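Side-chain contacts in glycosyl hydrolase BlGH5_18 (Bifidobacterium longum subsp. infantis, PDB 7LQX), which is a family 5, subfamily 18 glycoside hydrolase that probably cleaves glycosidic linkages during N-glycan breakdown by a gut bifidobacterium: residues S47-M52 with G95-D100; R182-L187 with P219-N224; E205-W210 with K435-V440; V309-S314 with R345-M350. All blocks are in the same frame, centred on the assembly; numbering follows the deposited sequence.

Interaction 1: S47-M52 with G95-D100; sequences SVKEDM and GEQGMD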
loop_
_atom_site.group_PDB
_atom_site.type_symbol
_atom_site.label_atom_id
_atom_site.label_comp_id
_atom_site.label_asym_id
_atom_site.label_seq_id
_atom_site.Cartn_x
_atom_site.Cartn_y
_atom_site.Cartn_z
ATOM N N SER A 47 -21.721 2.408 -14.438
ATOM C CA SER A 47 -21.869 3.388 -13.368
ATOM C C SER A 47 -21.094 4.664 -13.670
ATOM O O SER A 47 -21.522 5.746 -13.257
ATOM C CB SER A 47 -21.461 2.796 -12.015
ATOM O OG SER A 47 -20.057 2.728 -11.847
ATOM N N VAL A 48 -19.964 4.565 -14.382
ATOM C CA VAL A 48 -19.216 5.762 -14.760
ATOM C C VAL A 48 -19.981 6.556 -15.806
ATOM O O VAL A 48 -20.044 7.792 -15.748
ATOM C CB VAL A 48 -17.811 5.392 -15.258
ATOM C CG1 VAL A 48 -17.073 6.650 -15.711
ATOM C CG2 VAL A 48 -17.039 4.686 -14.176
ATOM N N LYS A 49 -20.556 5.868 -16.795
ATOM C CA LYS A 49 -21.382 6.550 -17.782
ATOM C C LYS A 49 -22.503 7.325 -17.098
ATOM O O LYS A 49 -22.768 8.485 -17.433
ATOM C CB LYS A 49 -21.956 5.546 -18.781
ATOM C CG LYS A 49 -22.745 6.202 -19.906
ATOM C CD LYS A 49 -23.211 5.180 -20.930
ATOM C CE LYS A 49 -24.052 5.833 -22.018
ATOM N NZ LYS A 49 -24.586 4.832 -22.980
ATOM N N GLU A 50 -23.172 6.695 -16.127
ATOM C CA GLU A 50 -24.264 7.366 -15.435
ATOM C C GLU A 50 -23.750 8.524 -14.588
ATOM O O GLU A 50 -24.347 9.608 -14.589
ATOM C CB GLU A 50 -25.040 6.372 -14.578
ATOM C CG GLU A 50 -26.238 6.994 -13.889
ATOM C CD GLU A 50 -27.286 7.513 -14.857
ATOM O OE1 GLU A 50 -27.201 7.236 -16.077
ATOM O OE2 GLU A 50 -28.209 8.211 -14.390
ATOM N N ASP A 51 -22.657 8.309 -13.844
ATOM C CA ASP A 51 -22.057 9.389 -13.067
ATOM C C ASP A 51 -21.749 10.579 -13.970
ATOM O O ASP A 51 -22.040 11.733 -13.636
ATOM C CB ASP A 51 -20.743 8.931 -12.423
ATOM C CG ASP A 51 -20.924 8.019 -11.223
ATOM O OD1 ASP A 51 -22.063 7.789 -10.769
ATOM O OD2 ASP A 51 -19.874 7.535 -10.743
HETATM N N MSE A 52 -21.134 10.311 -15.117
HETATM C CA MSE A 52 -20.722 11.372 -16.021
HETATM C C MSE A 52 -21.903 12.076 -16.668
HETATM O O MSE A 52 -21.867 13.288 -16.885
HETATM C CB MSE A 52 -19.817 10.813 -17.118
HETATM C CG MSE A 52 -18.500 10.305 -16.618
HETATM SE SE MSE A 52 -17.302 11.674 -16.004
HETATM C CE MSE A 52 -15.750 10.534 -15.662
ATOM N N GLY A 95 -15.481 12.181 -22.239
ATOM C CA GLY A 95 -15.614 12.827 -23.531
ATOM C C GLY A 95 -16.903 12.463 -24.239
ATOM O O GLY A 95 -17.535 13.317 -24.872
ATOM N N GLU A 96 -17.306 11.189 -24.155
ATOM C CA GLU A 96 -18.565 10.775 -24.760
ATOM C C GLU A 96 -19.733 11.489 -24.105
ATOM O O GLU A 96 -20.764 11.724 -24.747
ATOM C CB GLU A 96 -18.738 9.261 -24.629
ATOM C CG GLU A 96 -17.762 8.447 -25.461
ATOM C CD GLU A 96 -17.898 6.946 -25.245
ATOM O OE1 GLU A 96 -18.148 6.516 -24.096
ATOM O OE2 GLU A 96 -17.754 6.192 -26.232
ATOM N N GLN A 97 -19.591 11.842 -22.831
ATOM C CA GLN A 97 -20.625 12.557 -22.105
ATOM C C GLN A 97 -20.430 14.065 -22.153
ATOM O O GLN A 97 -21.032 14.781 -21.344
ATOM C CB GLN A 97 -20.716 12.045 -20.664
ATOM C CG GLN A 97 -21.015 10.550 -20.555
ATOM C CD GLN A 97 -22.339 10.164 -21.189
ATOM O OE1 GLN A 97 -23.335 10.877 -21.066
ATOM N NE2 GLN A 97 -22.352 9.029 -21.881
ATOM N N GLY A 98 -19.592 14.559 -23.071
ATOM C CA GLY A 98 -19.531 15.972 -23.391
ATOM C C GLY A 98 -18.531 16.799 -22.617
ATOM O O GLY A 98 -18.629 18.033 -22.634
HETATM N N MSE A 99 -17.556 16.175 -21.970
HETATM C CA MSE A 99 -16.651 16.896 -21.087
HETATM C C MSE A 99 -15.182 16.607 -21.337
HETATM O O MSE A 99 -14.814 15.541 -21.832
HETATM C CB MSE A 99 -16.985 16.551 -19.632
HETATM C CG MSE A 99 -18.394 16.937 -19.246
HETATM SE SE MSE A 99 -18.771 16.638 -17.396
HETATM C CE MSE A 99 -18.782 14.722 -17.424
ATOM N N ASP A 100 -14.343 17.575 -20.977
ATOM C CA ASP A 100 -12.902 17.390 -20.958
ATOM C C ASP A 100 -12.488 16.660 -19.685
ATOM O O ASP A 100 -13.228 16.612 -18.699
ATOM C CB ASP A 100 -12.196 18.741 -21.021
ATOM C CG ASP A 100 -12.442 19.446 -22.328
ATOM O OD1 ASP A 100 -12.271 18.803 -23.380
ATOM O OD2 ASP A 100 -12.839 20.624 -22.301
#

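Interaction 2: R182-L187 with P219-N224; sequences RIDAWL and PVQAAN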
loop_
_atom_site.group_PDB
_atom_site.type_symbol
_atom_site.label_atom_id
_atom_site.label_comp_id
_atom_site.label_asym_id
_atom_site.label_seq_id
_atom_site.Cartn_x
_atom_site.Cartn_y
_atom_site.Cartn_z
ATOM N N ARG A 182 16.056 20.731 -5.040
ATOM C CA ARG A 182 15.792 19.425 -5.626
ATOM C C ARG A 182 14.389 19.366 -6.222
ATOM O O ARG A 182 14.185 18.769 -7.286
ATOM C CB ARG A 182 15.967 18.324 -4.587
ATOM C CG ARG A 182 15.570 16.967 -5.107
ATOM C CD ARG A 182 16.273 16.596 -6.408
ATOM N NE ARG A 182 15.653 15.423 -7.024
ATOM C CZ ARG A 182 15.675 15.158 -8.326
ATOM N NH1 ARG A 182 16.285 15.980 -9.169
ATOM N NH2 ARG A 182 15.077 14.072 -8.785
ATOM N N ILE A 183 13.408 19.967 -5.543
ATOM C CA ILE A 183 12.042 19.973 -6.054
ATOM C C ILE A 183 11.946 20.780 -7.343
ATOM O O ILE A 183 11.207 20.414 -8.260
ATOM C CB ILE A 183 11.070 20.444 -4.955
ATOM C CG1 ILE A 183 10.976 19.391 -3.838
ATOM C CG2 ILE A 183 9.690 20.775 -5.531
ATOM C CD1 ILE A 183 10.553 18.005 -4.287
ATOM N N ASP A 184 12.699 21.876 -7.455
ATOM C CA ASP A 184 12.741 22.594 -8.727
ATOM C C ASP A 184 13.078 21.641 -9.875
ATOM O O ASP A 184 12.443 21.663 -10.937
ATOM C CB ASP A 184 13.811 23.692 -8.690
ATOM C CG ASP A 184 13.430 24.887 -7.840
ATOM O OD1 ASP A 184 12.240 25.117 -7.573
ATOM O OD2 ASP A 184 14.357 25.645 -7.475
ATOM N N ALA A 185 14.118 20.825 -9.687
ATOM C CA ALA A 185 14.581 19.943 -10.753
ATOM C C ALA A 185 13.621 18.782 -10.952
ATOM O O ALA A 185 13.359 18.374 -12.091
ATOM C CB ALA A 185 15.976 19.415 -10.414
ATOM N N TRP A 186 13.091 18.240 -9.852
ATOM C CA TRP A 186 12.158 17.121 -9.924
ATOM C C TRP A 186 10.902 17.513 -10.681
ATOM O O TRP A 186 10.450 16.792 -11.578
ATOM C CB TRP A 186 11.828 16.674 -8.495
ATOM C CG TRP A 186 10.836 15.554 -8.418
ATOM C CD1 TRP A 186 11.072 14.230 -8.635
ATOM C CD2 TRP A 186 9.445 15.672 -8.118
ATOM N NE1 TRP A 186 9.910 13.517 -8.485
ATOM C CE2 TRP A 186 8.896 14.378 -8.163
ATOM C CE3 TRP A 186 8.609 16.745 -7.800
ATOM C CZ2 TRP A 186 7.546 14.128 -7.909
ATOM C CZ3 TRP A 186 7.271 16.498 -7.550
ATOM C CH2 TRP A 186 6.752 15.199 -7.606
ATOM N N LEU A 187 10.328 18.669 -10.345
ATOM C CA LEU A 187 9.159 19.150 -11.065
ATOM C C LEU A 187 9.464 19.325 -12.545
ATOM O O LEU A 187 8.715 18.853 -13.405
ATOM C CB LEU A 187 8.684 20.473 -10.469
ATOM C CG LEU A 187 7.997 20.420 -9.110
ATOM C CD1 LEU A 187 7.756 21.823 -8.567
ATOM C CD2 LEU A 187 6.689 19.654 -9.219
ATOM N N PRO A 219 6.084 28.944 -3.109
ATOM C CA PRO A 219 5.224 29.790 -3.959
ATOM C C PRO A 219 5.764 30.016 -5.361
ATOM O O PRO A 219 4.991 29.994 -6.331
ATOM C CB PRO A 219 5.141 31.098 -3.156
ATOM C CG PRO A 219 5.287 30.642 -1.724
ATOM C CD PRO A 219 6.303 29.534 -1.776
ATOM N N VAL A 220 7.067 30.254 -5.500
ATOM C CA VAL A 220 7.629 30.483 -6.829
ATOM C C VAL A 220 7.421 29.267 -7.729
ATOM O O VAL A 220 7.057 29.407 -8.904
ATOM C CB VAL A 220 9.108 30.905 -6.728
ATOM C CG1 VAL A 220 9.796 30.816 -8.082
ATOM C CG2 VAL A 220 9.212 32.321 -6.152
ATOM N N GLN A 221 7.620 28.054 -7.200
ATOM C CA GLN A 221 7.371 26.866 -8.011
ATOM C C GLN A 221 5.898 26.777 -8.401
ATOM O O GLN A 221 5.559 26.476 -9.553
ATOM C CB GLN A 221 7.744 25.600 -7.239
ATOM C CG GLN A 221 9.197 25.411 -6.918
ATOM C CD GLN A 221 9.383 24.464 -5.747
ATOM O OE1 GLN A 221 8.413 24.028 -5.140
ATOM N NE2 GLN A 221 10.634 24.167 -5.410
ATOM N N ALA A 222 5.004 27.005 -7.437
ATOM C CA ALA A 222 3.584 26.845 -7.706
ATOM C C ALA A 222 3.112 27.815 -8.773
ATOM O O ALA A 222 2.235 27.478 -9.575
ATOM C CB ALA A 222 2.775 27.056 -6.427
ATOM N N ALA A 223 3.679 29.014 -8.798
ATOM C CA ALA A 223 3.197 30.089 -9.654
ATOM C C ALA A 223 4.032 30.267 -10.913
ATOM O O ALA A 223 3.796 31.217 -11.668
ATOM C CB ALA A 223 3.119 31.395 -8.854
ATOM N N ASN A 224 4.986 29.377 -11.168
ATOM C CA ASN A 224 5.793 29.485 -12.379
ATOM C C ASN A 224 6.070 28.168 -13.081
ATOM O O ASN A 224 6.216 28.174 -14.305
ATOM C CB ASN A 224 7.118 30.190 -12.097
ATOM C CG ASN A 224 6.906 31.610 -11.685
ATOM O OD1 ASN A 224 6.741 32.499 -12.529
ATOM N ND2 ASN A 224 6.853 31.841 -10.393
#

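Interaction 3: E205-W210 with K435-V440; sequences ENDGVW and KYYTAV. With EDO (1,2-ethanediol), chain C.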
loop_
_atom_site.group_PDB
_atom_site.type_symbol
_atom_site.label_atom_id
_atom_site.label_comp_id
_atom_site.label_asym_id
_atom_site.label_seq_id
_atom_site.Cartn_x
_atom_site.Cartn_y
_atom_site.Cartn_z
ATOM N N GLU A 205 0.078 21.337 -4.950
ATOM C CA GLU A 205 0.376 21.269 -3.531
ATOM C C GLU A 205 -0.855 21.645 -2.720
ATOM O O GLU A 205 -1.735 22.375 -3.191
ATOM C CB GLU A 205 1.512 22.227 -3.191
ATOM C CG GLU A 205 2.834 21.833 -3.817
ATOM C CD GLU A 205 2.974 22.208 -5.290
ATOM O OE1 GLU A 205 2.665 23.357 -5.669
ATOM O OE2 GLU A 205 3.426 21.337 -6.062
ATOM N N ASN A 206 -0.909 21.132 -1.492
ATOM C CA ASN A 206 -1.830 21.676 -0.509
ATOM C C ASN A 206 -1.341 23.057 -0.081
ATOM O O ASN A 206 -0.284 23.531 -0.511
ATOM C CB ASN A 206 -2.032 20.708 0.656
ATOM C CG ASN A 206 -0.790 20.503 1.487
ATOM O OD1 ASN A 206 0.015 21.418 1.678
ATOM N ND2 ASN A 206 -0.635 19.291 2.009
ATOM N N ASP A 207 -2.120 23.715 0.782
ATOM C CA ASP A 207 -1.839 25.111 1.106
ATOM C C ASP A 207 -0.590 25.293 1.954
ATOM O O ASP A 207 -0.202 26.443 2.196
ATOM C CB ASP A 207 -3.059 25.823 1.704
ATOM C CG ASP A 207 -3.538 25.225 3.011
ATOM O OD1 ASP A 207 -2.754 24.536 3.690
ATOM O OD2 ASP A 207 -4.714 25.473 3.376
ATOM N N GLY A 208 0.072 24.211 2.364
ATOM C CA GLY A 208 1.395 24.350 2.940
ATOM C C GLY A 208 2.361 25.094 2.035
ATOM O O GLY A 208 3.281 25.759 2.516
ATOM N N VAL A 209 2.177 24.987 0.717
ATOM C CA VAL A 209 3.057 25.702 -0.201
ATOM C C VAL A 209 2.985 27.205 0.040
ATOM O O VAL A 209 3.995 27.910 -0.082
ATOM C CB VAL A 209 2.749 25.323 -1.666
ATOM C CG1 VAL A 209 1.399 25.854 -2.118
ATOM C CG2 VAL A 209 3.855 25.814 -2.586
ATOM N N TRP A 210 1.809 27.717 0.413
ATOM C CA TRP A 210 1.620 29.148 0.629
ATOM C C TRP A 210 1.896 29.571 2.060
ATOM O O TRP A 210 2.258 30.725 2.302
ATOM C CB TRP A 210 0.177 29.578 0.266
ATOM C CG TRP A 210 -0.180 29.155 -1.114
ATOM C CD1 TRP A 210 -1.063 28.186 -1.460
ATOM C CD2 TRP A 210 0.391 29.633 -2.339
ATOM N NE1 TRP A 210 -1.089 28.031 -2.824
ATOM C CE2 TRP A 210 -0.198 28.904 -3.384
ATOM C CE3 TRP A 210 1.333 30.611 -2.653
ATOM C CZ2 TRP A 210 0.125 29.116 -4.716
ATOM C CZ3 TRP A 210 1.657 30.814 -3.979
ATOM C CH2 TRP A 210 1.049 30.075 -4.992
ATOM N N LYS A 435 -1.707 32.351 13.258
ATOM C CA LYS A 435 -2.079 31.784 14.548
ATOM C C LYS A 435 -3.234 30.794 14.454
ATOM O O LYS A 435 -3.341 29.902 15.303
ATOM C CB LYS A 435 -2.413 32.897 15.535
ATOM C CG LYS A 435 -3.442 33.883 15.039
ATOM C CD LYS A 435 -3.792 34.888 16.129
ATOM C CE LYS A 435 -4.554 36.073 15.572
ATOM N NZ LYS A 435 -3.662 36.951 14.770
ATOM N N TYR A 436 -4.117 30.924 13.463
ATOM C CA TYR A 436 -5.244 30.005 13.354
ATOM C C TYR A 436 -4.926 28.772 12.518
ATOM O O TYR A 436 -5.593 27.745 12.663
ATOM C CB TYR A 436 -6.457 30.707 12.744
ATOM C CG TYR A 436 -6.908 31.938 13.495
ATOM C CD1 TYR A 436 -7.000 31.944 14.884
ATOM C CD2 TYR A 436 -7.238 33.101 12.814
ATOM C CE1 TYR A 436 -7.418 33.082 15.570
ATOM C CE2 TYR A 436 -7.656 34.235 13.488
ATOM C CZ TYR A 436 -7.737 34.226 14.860
ATOM O OH TYR A 436 -8.151 35.368 15.504
ATOM N N TYR A 437 -3.949 28.859 11.627
ATOM C CA TYR A 437 -3.511 27.693 10.876
ATOM C C TYR A 437 -2.803 26.721 11.796
ATOM O O TYR A 437 -3.078 25.517 11.782
ATOM C CB TYR A 437 -2.530 28.181 9.822
ATOM C CG TYR A 437 -2.099 27.231 8.744
ATOM C CD1 TYR A 437 -2.997 26.766 7.796
ATOM C CD2 TYR A 437 -0.764 26.879 8.613
ATOM C CE1 TYR A 437 -2.585 25.942 6.775
ATOM C CE2 TYR A 437 -0.341 26.062 7.597
ATOM C CZ TYR A 437 -1.250 25.598 6.675
ATOM O OH TYR A 437 -0.822 24.795 5.646
ATOM N N THR A 438 -1.869 27.239 12.593
ATOM C CA THR A 438 -1.064 26.413 13.476
ATOM C C THR A 438 -1.902 25.820 14.593
ATOM O O THR A 438 -1.627 24.703 15.046
ATOM C CB THR A 438 0.060 27.274 14.045
ATOM O OG1 THR A 438 -0.501 28.371 14.778
ATOM C CG2 THR A 438 0.917 27.836 12.923
ATOM N N ALA A 439 -2.927 26.546 15.046
ATOM C CA ALA A 439 -3.830 26.003 16.052
ATOM C C ALA A 439 -4.569 24.780 15.530
ATOM O O ALA A 439 -4.965 23.912 16.315
ATOM C CB ALA A 439 -4.825 27.076 16.493
ATOM N N VAL A 440 -4.764 24.691 14.217
ATOM C CA VAL A 440 -5.408 23.528 13.617
ATOM C C VAL A 440 -4.508 22.304 13.761
ATOM O O VAL A 440 -4.929 21.270 14.280
ATOM C CB VAL A 440 -5.774 23.779 12.146
ATOM C CG1 VAL A 440 -6.086 22.460 11.449
ATOM C CG2 VAL A 440 -6.959 24.710 12.062
HETATM C C1 EDO C . 2.315 20.075 3.969
HETATM O O1 EDO C . 1.446 18.940 4.017
HETATM C C2 EDO C . 3.238 20.074 5.180
HETATM O O2 EDO C . 3.897 18.806 5.288
#

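Interaction 4: V309-S314 with R345-M350; sequences VTWWCS and RAFAEM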
loop_
_atom_site.group_PDB
_atom_site.type_symbol
_atom_site.label_atom_id
_atom_site.label_comp_id
_atom_site.label_asym_id
_atom_site.label_seq_id
_atom_site.Cartn_x
_atom_site.Cartn_y
_atom_site.Cartn_z
ATOM N N VAL A 309 -13.050 26.692 -11.937
ATOM C CA VAL A 309 -13.403 26.246 -10.596
ATOM C C VAL A 309 -13.817 24.789 -10.703
ATOM O O VAL A 309 -14.682 24.447 -11.515
ATOM C CB VAL A 309 -14.564 27.072 -10.005
ATOM C CG1 VAL A 309 -14.930 26.538 -8.620
ATOM C CG2 VAL A 309 -14.210 28.551 -9.971
ATOM N N THR A 310 -13.212 23.941 -9.882
ATOM C CA THR A 310 -13.477 22.503 -9.885
ATOM C C THR A 310 -13.857 22.091 -8.474
ATOM O O THR A 310 -13.019 22.092 -7.571
ATOM C CB THR A 310 -12.258 21.751 -10.415
ATOM O OG1 THR A 310 -11.874 22.343 -11.669
ATOM C CG2 THR A 310 -12.549 20.281 -10.604
ATOM N N TRP A 311 -15.134 21.776 -8.286
ATOM C CA TRP A 311 -15.646 21.525 -6.945
ATOM C C TRP A 311 -15.130 20.182 -6.428
ATOM O O TRP A 311 -15.026 19.211 -7.180
ATOM C CB TRP A 311 -17.199 21.581 -6.920
ATOM C CG TRP A 311 -17.630 21.904 -5.526
ATOM C CD1 TRP A 311 -18.039 21.031 -4.554
ATOM C CD2 TRP A 311 -17.611 23.197 -4.918
ATOM N NE1 TRP A 311 -18.284 21.711 -3.385
ATOM C CE2 TRP A 311 -18.025 23.042 -3.583
ATOM C CE3 TRP A 311 -17.292 24.479 -5.380
ATOM C CZ2 TRP A 311 -18.117 24.113 -2.705
ATOM C CZ3 TRP A 311 -17.384 25.538 -4.502
ATOM C CH2 TRP A 311 -17.788 25.348 -3.180
ATOM N N TRP A 312 -14.762 20.139 -5.145
ATOM C CA TRP A 312 -14.494 18.882 -4.446
ATOM C C TRP A 312 -15.745 18.572 -3.620
ATOM O O TRP A 312 -15.971 19.227 -2.604
ATOM C CB TRP A 312 -13.262 18.963 -3.525
ATOM C CG TRP A 312 -13.016 17.587 -3.023
ATOM C CD1 TRP A 312 -13.683 16.959 -2.016
ATOM C CD2 TRP A 312 -12.110 16.623 -3.568
ATOM N NE1 TRP A 312 -13.252 15.663 -1.899
ATOM C CE2 TRP A 312 -12.279 15.433 -2.835
ATOM C CE3 TRP A 312 -11.164 16.653 -4.600
ATOM C CZ2 TRP A 312 -11.539 14.279 -3.104
ATOM C CZ3 TRP A 312 -10.431 15.514 -4.866
ATOM C CH2 TRP A 312 -10.625 14.340 -4.123
ATOM N N CYS A 313 -16.557 17.575 -4.017
ATOM C CA CYS A 313 -16.302 16.613 -5.076
ATOM C C CYS A 313 -17.635 16.259 -5.742
ATOM O O CYS A 313 -18.696 16.759 -5.351
ATOM C CB CYS A 313 -15.658 15.347 -4.524
ATOM S SG CYS A 313 -16.468 14.651 -3.078
ATOM N N SER A 314 -17.602 15.392 -6.751
ATOM C CA SER A 314 -18.832 15.093 -7.473
ATOM C C SER A 314 -19.817 14.331 -6.595
ATOM O O SER A 314 -20.995 14.692 -6.523
ATOM C CB SER A 314 -18.530 14.321 -8.757
ATOM O OG SER A 314 -18.017 13.034 -8.488
ATOM N N ARG A 345 -27.130 22.066 -6.966
ATOM C CA ARG A 345 -27.929 23.071 -7.658
ATOM C C ARG A 345 -27.254 24.437 -7.605
ATOM O O ARG A 345 -27.250 25.177 -8.597
ATOM C CB ARG A 345 -29.332 23.123 -7.043
ATOM C CG ARG A 345 -30.099 21.807 -7.089
ATOM C CD ARG A 345 -31.452 21.889 -6.336
ATOM N NE ARG A 345 -32.139 20.604 -6.239
ATOM C CZ ARG A 345 -32.781 20.023 -7.247
ATOM N NH1 ARG A 345 -33.377 18.855 -7.070
ATOM N NH2 ARG A 345 -32.819 20.607 -8.436
ATOM N N ALA A 346 -26.651 24.781 -6.464
ATOM C CA ALA A 346 -25.968 26.066 -6.355
ATOM C C ALA A 346 -24.770 26.136 -7.295
ATOM O O ALA A 346 -24.553 27.161 -7.953
ATOM C CB ALA A 346 -25.524 26.310 -4.913
ATOM N N PHE A 347 -23.978 25.067 -7.365
ATOM C CA PHE A 347 -22.811 25.079 -8.242
ATOM C C PHE A 347 -23.228 25.165 -9.701
ATOM O O PHE A 347 -22.608 25.896 -10.482
ATOM C CB PHE A 347 -21.948 23.850 -7.983
ATOM C CG PHE A 347 -20.579 23.916 -8.610
ATOM C CD1 PHE A 347 -19.723 24.972 -8.335
ATOM C CD2 PHE A 347 -20.136 22.911 -9.448
ATOM C CE1 PHE A 347 -18.454 25.030 -8.894
ATOM C CE2 PHE A 347 -18.867 22.968 -10.004
ATOM C CZ PHE A 347 -18.033 24.027 -9.725
ATOM N N ALA A 348 -24.301 24.460 -10.078
ATOM C CA ALA A 348 -24.829 24.575 -11.432
ATOM C C ALA A 348 -25.217 26.014 -11.739
ATOM O O ALA A 348 -24.958 26.515 -12.841
ATOM C CB ALA A 348 -26.032 23.648 -11.605
ATOM N N GLU A 349 -25.849 26.692 -10.777
ATOM C CA GLU A 349 -26.239 28.083 -10.979
ATOM C C GLU A 349 -25.016 28.965 -11.174
ATOM O O GLU A 349 -25.019 29.880 -12.002
ATOM C CB GLU A 349 -27.050 28.577 -9.782
ATOM C CG GLU A 349 -28.438 27.969 -9.676
ATOM C CD GLU A 349 -29.016 28.026 -8.264
ATOM O OE1 GLU A 349 -30.003 27.306 -7.995
ATOM O OE2 GLU A 349 -28.485 28.782 -7.421
HETATM N N MSE A 350 -23.959 28.699 -10.428
HETATM C CA MSE A 350 -22.759 29.515 -10.538
HETATM C C MSE A 350 -22.080 29.295 -11.884
HETATM O O MSE A 350 -21.595 30.243 -12.502
HETATM C CB MSE A 350 -21.808 29.214 -9.388
HETATM C CG MSE A 350 -22.351 29.619 -8.022
HETATM SE SE MSE A 350 -22.896 31.472 -7.872
HETATM C CE MSE A 350 -24.713 31.374 -8.533
#

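Interaction 1: S47-M52 with G95-D100
Q97 and M52, which bury the most surface here, meet where two neighbouring outer helices of the (beta/alpha)8 barrel come together, one of them closed by a Schellman motif. Helix 81-96 stops here: G98, at positive phi, is the C-prime residue, with G98 N bonded to G95 O and M99 N to A94 O. Q97, the first residue to leave helical geometry, turns its side chain onto helix 45-57. Its CG lies 3.6 Å from M52 CB, and the bend at chi2 (-61°) then carries the amide off M52 toward K49. The K49 and Q97 side chains cross at about a right angle, and in the K49 conformer described, one of two, Q97 NE2 is 3.5 Å from K49 CG. This is contact with methylene groups, the ammonium lying farther along the chain. Deeper in, M52, a selenomethionine like M99, starts toward Q97 but bends away, and its side chain also packs on I93 and A94 of helix 81-96 and on V63 of strand 62-65. M99 follows on the way into strand 100-104. Its terminal methyl does the touching, with CE 3.7 Å from M52 SE and 3.4 Å from the carbonyl O of M52.

Interaction 2: R182-L187 with P219-N224
The amide of Q221 and the carboxylate of D184 stand almost perpendicular, their planes 85° apart, and a single hydrogen bond joins them. Q221 NE2 donates to D184 OD1 over 2.9 Å; the acceptor lies close to the amide plane, whereas the donor arrives from above the carboxylate plane, 50° out of it. The methyl CG2 of I183 approaches the same amide and is 3.5 Å from Q221 OE1 and equally far from NE2. A third flat group, the guanidinium of R182, has CB of W186 over the centre of one face, on a part of the helix that does not meet 219-224. With its chain extended beyond CG, Q221 spans the gap between two helices whose axes, over these segments, approach to 10.9 Å. L187 fills in beside its stem, CD1 resting 4.0 Å from Q221 CB. Q221 OE1 accepts from T218 N, so both ends of this buried amide are used and its rotation is probably fixed. D184 is at the more open margin, its side chain about 6 Å from a sulfate probably brought by the crystallisation liquor. Nearly parallel packing, here at 18°, of helices that follow successive strands, 155-159 and 200-202, is typical of the outer layer of a (beta/alpha)8 barrel.

Interaction 3: E205-W210 with K435-V440
Y437 and D207 join the short, weakly bonded helix at the end of the model to the loop that follows barrel strand 200-202, at a capped helix start. The tight part is one short hydrogen bond: Y437 OH donates to D207 OD1 over 2.8 Å, arriving from above the carboxylate plane, 39° out of it. With chi1 at -169°, the tyrosine points its ring at the loop, and OD1 takes up a place at the ring edge, 3.4 Å from Y437 CE1. D207 OD2 is held separately by N237, which probably steadies the carboxylate, while Y211 meets the Y437 ring edge-to-face. G208 N, although near the phenol oxygen, bonds instead to N206 OD1 at 2.9 Å, a capping bond that closes an Asx turn ahead of helix 208-211. A side chain at G208 would run into that same OD1, so glycine suits the turn. The loose side is the chain end beyond Y437, exposed and making no approach to 205-210, together with an ethanediol beside N206, probably from the crystallisation liquor. Replacing N206 by alanine is likely to leave G208 N without its cap and N165 ND2 without this acceptor, loosening the helix start that follows D207. The ethanediol also bonds to R170 O, and its O1 receives N206 ND2 at 2.9 Å along a nearly straight 166° N-H line.

Interaction 4: V309-S314 with R345-M350
F347 meets W311 and V309 mainly by apolar and aromatic contact, a small case of how a barrel helix beds its inward side chains on the strand it covers. The aromatic part has two components. W311 CB sits over one face of the F347 ring, 3.9 Å from its centroid and only 17° off the normal, a CH-pi contact. Beyond CB, the indole turns its edge to the face of the same phenylalanine in an edge-to-face pair, the five-membered ring and the phenyl ring having centroids 5.3 Å apart and planes inclined at 50°. With CG anti to the backbone N (chi1 -156°), the indole reaches F347 obliquely, CE3 lying 3.7 Å from F347 CE1. The aliphatic part is V309, two residues back on the same side of the strand, whose CG1 packs 3.8 Å from F347 CE1. One polar atom joins in: the carbonyl O of V309 lies at the edge of the phenyl ring, in its plane and 3.8 Å from F347 CZ. With a leucine in place of F347, the indole of W311 would probably lose its aromatic mate and be freer to turn. Around this pair, I297 of helix 289-300 flanks F347, C293 of that helix and V277 of strand 272-277 flank W311, and strand 25-29 bonds to strand 306-312 through the backbone, bringing F26 against V309.

The four contacts sample one (beta/alpha)8 barrel and its link to the C-terminal region. Interactions 1 and 4 share a side of the chain's centre, their centres about 16 Å apart; interaction 4 is at the barrel's closure, where strand 306-312 runs beside 25-29. Interactions 2 and 3 lie across the centre from interaction 1, and interaction 4 is opposite interaction 2. Interactions 2 and 3 touch: P219 CB packs 3.6 Å from W210 CZ3, so Q221's helix backs the capped start of helix 208-211. Interaction 4 is nested within the loop interaction 3 closes. GH5 catalytic glutamates sit on the fourth and seventh strands; E276, near the seventh's end, is therefore probably close to the active site, and W312, touching it, would place interaction 4's strand end there.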